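Local coordinates for protein DNA polymerase III, beta subunit (Thermotoga maritima, PDB 1VPK) that probably encircles DNA as a ring-shaped head-to-tail homodimer, tethering DNA polymerases and other proteins to it and so making replication processive, at residues A[153-158]-A[187-192]; A[293-298]-A[325-330]. One frame throughout, in Å; residues are numbered along the deposited sequence.

Contact 1: A[153-158]-A[187-192]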
# COMPACT_ATOMS: atom_id res chain seq x y z
N VAL A 153 13.22 -18.54 -2.98
CA VAL A 153 13.70 -18.44 -4.36
C VAL A 153 12.82 -17.70 -5.35
O VAL A 153 13.35 -17.15 -6.30
CB VAL A 153 14.02 -19.84 -5.00
CG1 VAL A 153 14.98 -20.68 -4.06
CG2 VAL A 153 12.77 -20.59 -5.33
N ILE A 154 11.49 -17.72 -5.16
CA ILE A 154 10.56 -17.34 -6.22
C ILE A 154 10.71 -15.90 -6.70
O ILE A 154 10.48 -15.61 -7.85
CB ILE A 154 9.06 -17.66 -5.84
CG1 ILE A 154 8.19 -17.68 -7.11
CG2 ILE A 154 8.55 -16.70 -4.73
CD1 ILE A 154 6.85 -18.33 -6.87
N PHE A 155 11.13 -15.01 -5.82
CA PHE A 155 11.40 -13.62 -6.18
C PHE A 155 12.44 -13.38 -7.28
O PHE A 155 12.47 -12.32 -7.88
CB PHE A 155 11.83 -12.80 -4.98
CG PHE A 155 13.28 -13.02 -4.57
CD1 PHE A 155 13.63 -14.05 -3.69
CD2 PHE A 155 14.27 -12.16 -5.02
CE1 PHE A 155 14.92 -14.22 -3.32
CE2 PHE A 155 15.59 -12.34 -4.65
CZ PHE A 155 15.90 -13.38 -3.79
N ALA A 156 13.33 -14.35 -7.51
CA ALA A 156 14.41 -14.17 -8.46
C ALA A 156 13.99 -14.62 -9.89
O ALA A 156 14.72 -14.35 -10.85
CB ALA A 156 15.64 -14.90 -7.98
N ALA A 157 12.82 -15.25 -10.03
CA ALA A 157 12.33 -15.65 -11.35
C ALA A 157 12.05 -14.46 -12.24
O ALA A 157 11.56 -13.44 -11.77
CB ALA A 157 11.06 -16.46 -11.23
N ALA A 158 12.36 -14.60 -13.53
CA ALA A 158 11.96 -13.63 -14.54
C ALA A 158 10.44 -13.43 -14.52
O ALA A 158 9.68 -14.40 -14.46
CB ALA A 158 12.40 -14.07 -15.94
N ARG A 187 20.19 -12.23 -11.70
CA ARG A 187 20.41 -12.78 -10.37
C ARG A 187 19.72 -14.14 -10.28
O ARG A 187 18.93 -14.51 -11.14
CB ARG A 187 19.95 -11.81 -9.26
CG ARG A 187 18.69 -10.97 -9.49
CD ARG A 187 17.44 -11.78 -9.29
NE ARG A 187 16.23 -11.00 -9.56
CZ ARG A 187 15.69 -10.10 -8.75
NH1 ARG A 187 14.57 -9.49 -9.12
NH2 ARG A 187 16.21 -9.82 -7.59
N LEU A 188 20.07 -14.88 -9.24
CA LEU A 188 19.67 -16.25 -9.08
C LEU A 188 19.53 -16.54 -7.59
O LEU A 188 20.31 -16.03 -6.76
CB LEU A 188 20.71 -17.15 -9.74
CG LEU A 188 20.58 -18.67 -9.51
CD1 LEU A 188 21.16 -19.42 -10.70
CD2 LEU A 188 21.32 -19.09 -8.26
N ALA A 189 18.53 -17.34 -7.27
CA ALA A 189 18.30 -17.83 -5.93
C ALA A 189 18.28 -19.35 -5.96
O ALA A 189 17.68 -19.94 -6.87
CB ALA A 189 16.95 -17.32 -5.40
N LEU A 190 18.90 -19.96 -4.96
CA LEU A 190 18.92 -21.39 -4.87
C LEU A 190 18.65 -21.85 -3.43
O LEU A 190 19.25 -21.31 -2.53
CB LEU A 190 20.31 -21.87 -5.29
CG LEU A 190 20.59 -23.37 -5.39
CD1 LEU A 190 21.74 -23.55 -6.38
CD2 LEU A 190 20.97 -23.98 -4.02
N ALA A 191 17.81 -22.87 -3.28
CA ALA A 191 17.47 -23.45 -1.98
C ALA A 191 17.56 -24.98 -2.12
O ALA A 191 17.08 -25.55 -3.12
CB ALA A 191 16.01 -23.03 -1.56
N GLU A 192 18.15 -25.63 -1.13
CA GLU A 192 18.29 -27.08 -1.14
C GLU A 192 18.05 -27.65 0.26
O GLU A 192 18.58 -27.12 1.26
CB GLU A 192 19.69 -27.43 -1.62
CG GLU A 192 20.02 -28.89 -1.71
CD GLU A 192 21.41 -29.10 -2.27
OE1 GLU A 192 21.54 -29.04 -3.52
OE2 GLU A 192 22.35 -29.30 -1.49
O HOH W 1 12.91 -10.98 -11.46

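Contact 2: A[293-298]-A[325-330]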
# COMPACT_ATOMS: atom_id res chain seq x y z
N LYS A 293 28.48 1.37 -6.38
CA LYS A 293 29.87 0.90 -6.40
C LYS A 293 30.31 0.58 -4.98
O LYS A 293 30.19 1.43 -4.06
CB LYS A 293 30.76 1.99 -6.99
CG LYS A 293 32.21 1.59 -7.13
CD LYS A 293 33.03 2.66 -7.83
CE LYS A 293 33.08 3.92 -6.98
NZ LYS A 293 34.16 4.84 -7.47
N PHE A 294 30.77 -0.66 -4.80
CA PHE A 294 31.38 -1.12 -3.57
C PHE A 294 32.87 -0.98 -3.72
O PHE A 294 33.43 -1.48 -4.70
CB PHE A 294 31.05 -2.59 -3.30
CG PHE A 294 29.62 -2.83 -2.93
CD1 PHE A 294 28.64 -2.74 -3.86
CD2 PHE A 294 29.26 -3.15 -1.66
CE1 PHE A 294 27.33 -2.95 -3.51
CE2 PHE A 294 27.95 -3.38 -1.34
CZ PHE A 294 27.01 -3.29 -2.26
N GLU A 295 33.48 -0.25 -2.78
CA GLU A 295 34.92 -0.12 -2.62
C GLU A 295 35.24 -0.88 -1.33
O GLU A 295 35.03 -0.39 -0.20
CB GLU A 295 35.33 1.34 -2.53
CG GLU A 295 34.98 2.11 -3.78
CD GLU A 295 35.10 3.61 -3.59
OE1 GLU A 295 35.37 4.08 -2.49
OE2 GLU A 295 34.93 4.32 -4.58
N ILE A 296 35.71 -2.09 -1.52
CA ILE A 296 36.02 -2.98 -0.44
C ILE A 296 37.50 -2.87 -0.05
O ILE A 296 38.39 -3.03 -0.88
CB ILE A 296 35.66 -4.41 -0.83
CG1 ILE A 296 34.20 -4.51 -1.23
CG2 ILE A 296 35.98 -5.34 0.33
CD1 ILE A 296 33.90 -5.69 -2.03
N GLU A 297 37.74 -2.52 1.20
CA GLU A 297 39.05 -2.31 1.76
C GLU A 297 39.15 -3.23 2.97
O GLU A 297 38.25 -4.05 3.23
CB GLU A 297 39.22 -0.86 2.20
CG GLU A 297 38.96 0.15 1.06
CD GLU A 297 38.85 1.61 1.53
OE1 GLU A 297 39.22 1.91 2.70
OE2 GLU A 297 38.40 2.46 0.70
N GLU A 298 40.23 -3.11 3.72
CA GLU A 298 40.56 -4.13 4.68
C GLU A 298 39.53 -4.30 5.80
O GLU A 298 39.23 -5.45 6.17
CB GLU A 298 41.97 -3.92 5.22
CG GLU A 298 42.55 -5.20 5.96
CD GLU A 298 41.98 -6.59 5.48
OE1 GLU A 298 42.17 -6.99 4.30
OE2 GLU A 298 41.34 -7.28 6.33
N ASP A 325 41.39 -6.42 -1.79
CA ASP A 325 40.57 -5.22 -1.95
C ASP A 325 39.97 -5.27 -3.34
O ASP A 325 40.58 -5.82 -4.24
CB ASP A 325 41.38 -3.94 -1.80
CG ASP A 325 41.96 -3.75 -0.41
OD1 ASP A 325 41.57 -4.49 0.56
OD2 ASP A 325 42.82 -2.84 -0.27
N LEU A 326 38.77 -4.72 -3.49
CA LEU A 326 38.00 -4.82 -4.73
C LEU A 326 37.08 -3.62 -4.87
O LEU A 326 36.53 -3.16 -3.89
CB LEU A 326 37.16 -6.09 -4.70
CG LEU A 326 36.20 -6.37 -5.86
CD1 LEU A 326 36.96 -6.47 -7.17
CD2 LEU A 326 35.46 -7.64 -5.52
N VAL A 327 36.99 -3.09 -6.09
CA VAL A 327 35.99 -2.12 -6.47
C VAL A 327 35.07 -2.84 -7.50
O VAL A 327 35.56 -3.45 -8.47
CB VAL A 327 36.64 -0.87 -7.05
CG1 VAL A 327 35.56 0.13 -7.56
CG2 VAL A 327 37.56 -0.24 -6.02
N ILE A 328 33.77 -2.84 -7.24
CA ILE A 328 32.79 -3.64 -8.01
C ILE A 328 31.38 -3.02 -7.91
O ILE A 328 31.00 -2.57 -6.86
CB ILE A 328 32.78 -5.14 -7.57
CG1 ILE A 328 31.87 -5.96 -8.47
CG2 ILE A 328 32.31 -5.29 -6.11
CD1 ILE A 328 32.02 -7.46 -8.28
N ALA A 329 30.62 -2.97 -9.01
CA ALA A 329 29.29 -2.29 -9.02
C ALA A 329 28.14 -3.26 -9.23
O ALA A 329 28.25 -4.23 -10.03
CB ALA A 329 29.24 -1.18 -10.14
N PHE A 330 27.01 -2.94 -8.58
CA PHE A 330 25.75 -3.69 -8.71
C PHE A 330 24.52 -2.80 -8.83
O PHE A 330 24.53 -1.63 -8.42
CB PHE A 330 25.56 -4.58 -7.50
CG PHE A 330 26.61 -5.65 -7.35
CD1 PHE A 330 26.52 -6.83 -8.05
CD2 PHE A 330 27.71 -5.45 -6.52
CE1 PHE A 330 27.49 -7.79 -7.93
CE2 PHE A 330 28.67 -6.41 -6.41
CZ PHE A 330 28.56 -7.56 -7.11
O HOH W 2 42.66 -1.68 2.80

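Contact 1: A[153-158]-A[187-192]
Ala189 sets its methyl into the turn at 153-156, where three residues meet it. Its CB lies 3.6 Å from Val153 CA and 3.8 Å from Ala156 CB. The ring of Phe155 reaches it more loosely and at a slant, through CE1. Val153 extends the apolar contact along the strand. Its CG1 stands anti to the carbonyl carbon, and this carries the methyl to 3.6 Å from Ala191 CB. Residues 189 and 191 are both alanines, and the backbone of Val153 can come close to the strand, with 4.9 Å between Val153 CA and Ala189 CA. The turn follows helix 143-153 in the central domain of the clamp, and strand 187-194 belongs to an antiparallel sheet. The contact therefore packs the turn that follows helix 143-153 on one face of that sheet. Leu188 and Leu190 point away from the turn and touch Tyr255. At the start of the strand Arg187 bends back over the turn. Its chain kinks at chi2 (78°), which lays Arg187 CD beside Ala156 CB at 3.8 Å. One face of the guanidinium covers Ala156 CA and Phe155 O; Phe155 O sits off-centre, 3.7 Å from Arg187 NH1. The Phe155 ring stands almost perpendicular to the guanidinium, with planes 89° apart. Arg187 NH2 meets the ring at its edge, 3.9 Å from Phe155 CE2, so this is not a cation-pi stack. The charge is paired elsewhere: NE with Asp184 and NH2 with Asp337 of the C-terminal domain. These two outside partners should hold the guanidinium in its orientation. Phe155 also stacks on His341. A water accepts from Arg187 NH1 and donates to Ala157 O at 2.8 Å, bridging the arginine to the residue just after the turn.

Contact 2: A[293-298]-A[325-330]
An antiparallel beta ladder in the C-terminal domain of the clamp joins strand 292-296 to strand 326-330, an outermost strand of its sheet within the chain. Phe294 with Ile328 and Ile296 with Leu326 are its hydrogen-bonded pairs, each closed by two backbone bonds. The shortest is Ile296 N to Leu326 O at 2.7 Å. Lys293 with Ala329 and Glu295 with Val327 are the non-hydrogen-bonded pairs between and beyond them. Val327 CA also directs its hydrogen at Phe294 O, 3.2 Å away. The sheet has one apolar, inward face. Here Phe294 CB lies 4.1 Å from Ile328 CG2, and Ile296 CD1 reaches Leu326 CB. Phe351 of strand 346-351 packs on Ile296, Leu326, Ile328 and Phe330. Phe330 and Phe294 form an offset edge-to-face pair, with centroids 5.9 Å apart and planes at 80°. Phe330 presents the CD2 edge of its ring toward the face of Phe294. The other face carries Lys293, Glu295 and Val327. Val327 divides its methyls between two neighbours. Val327 CG1 stands anti to the backbone N (chi1 176°) and touches Lys293 CD at 3.6 Å, while CG2 lies alongside Glu295 CG. Lys293 then bends at chi3, and its NZ forms a salt bridge with Glu295 OE2, a weak hydrogen bond. Glu295 OE1 turns to Arg302 on the adjacent strand. Past the ladder, Asp325 swings its carboxylate toward the turn at 297-298. Asp325 OD1 and Glu298 OE1 are close for like charges, but Lys321 forms salt bridges with both, which probably eases the repulsion. Asp325 CB lies 3.3 Å from Ile296 O, and a water links Asp325 OD2 to Glu298 N, accepting from that N at 3.0 Å.

Going from the N terminus, the chain completes the N-terminal domain before contact 1 begins. Contact 1 closes a loop of 28 residues that contains strands 168-174 and 177-183, and so ties the turn after helix 143-153 to the sheet of the central domain. The chain then runs on into the C-terminal domain, where contact 2 closes a second loop, of 26 residues, around strands 300-307, 311-318 and 320-323. The two loops follow in series and neither nest nor cross. The centres of contacts 1 and 2 are about 24 Å apart; the nearest atoms of contacts 1 and 2 are about 8 Å apart, without touching. Strand 187-194 also pairs with strand 368-372, so its sheet spans both domains.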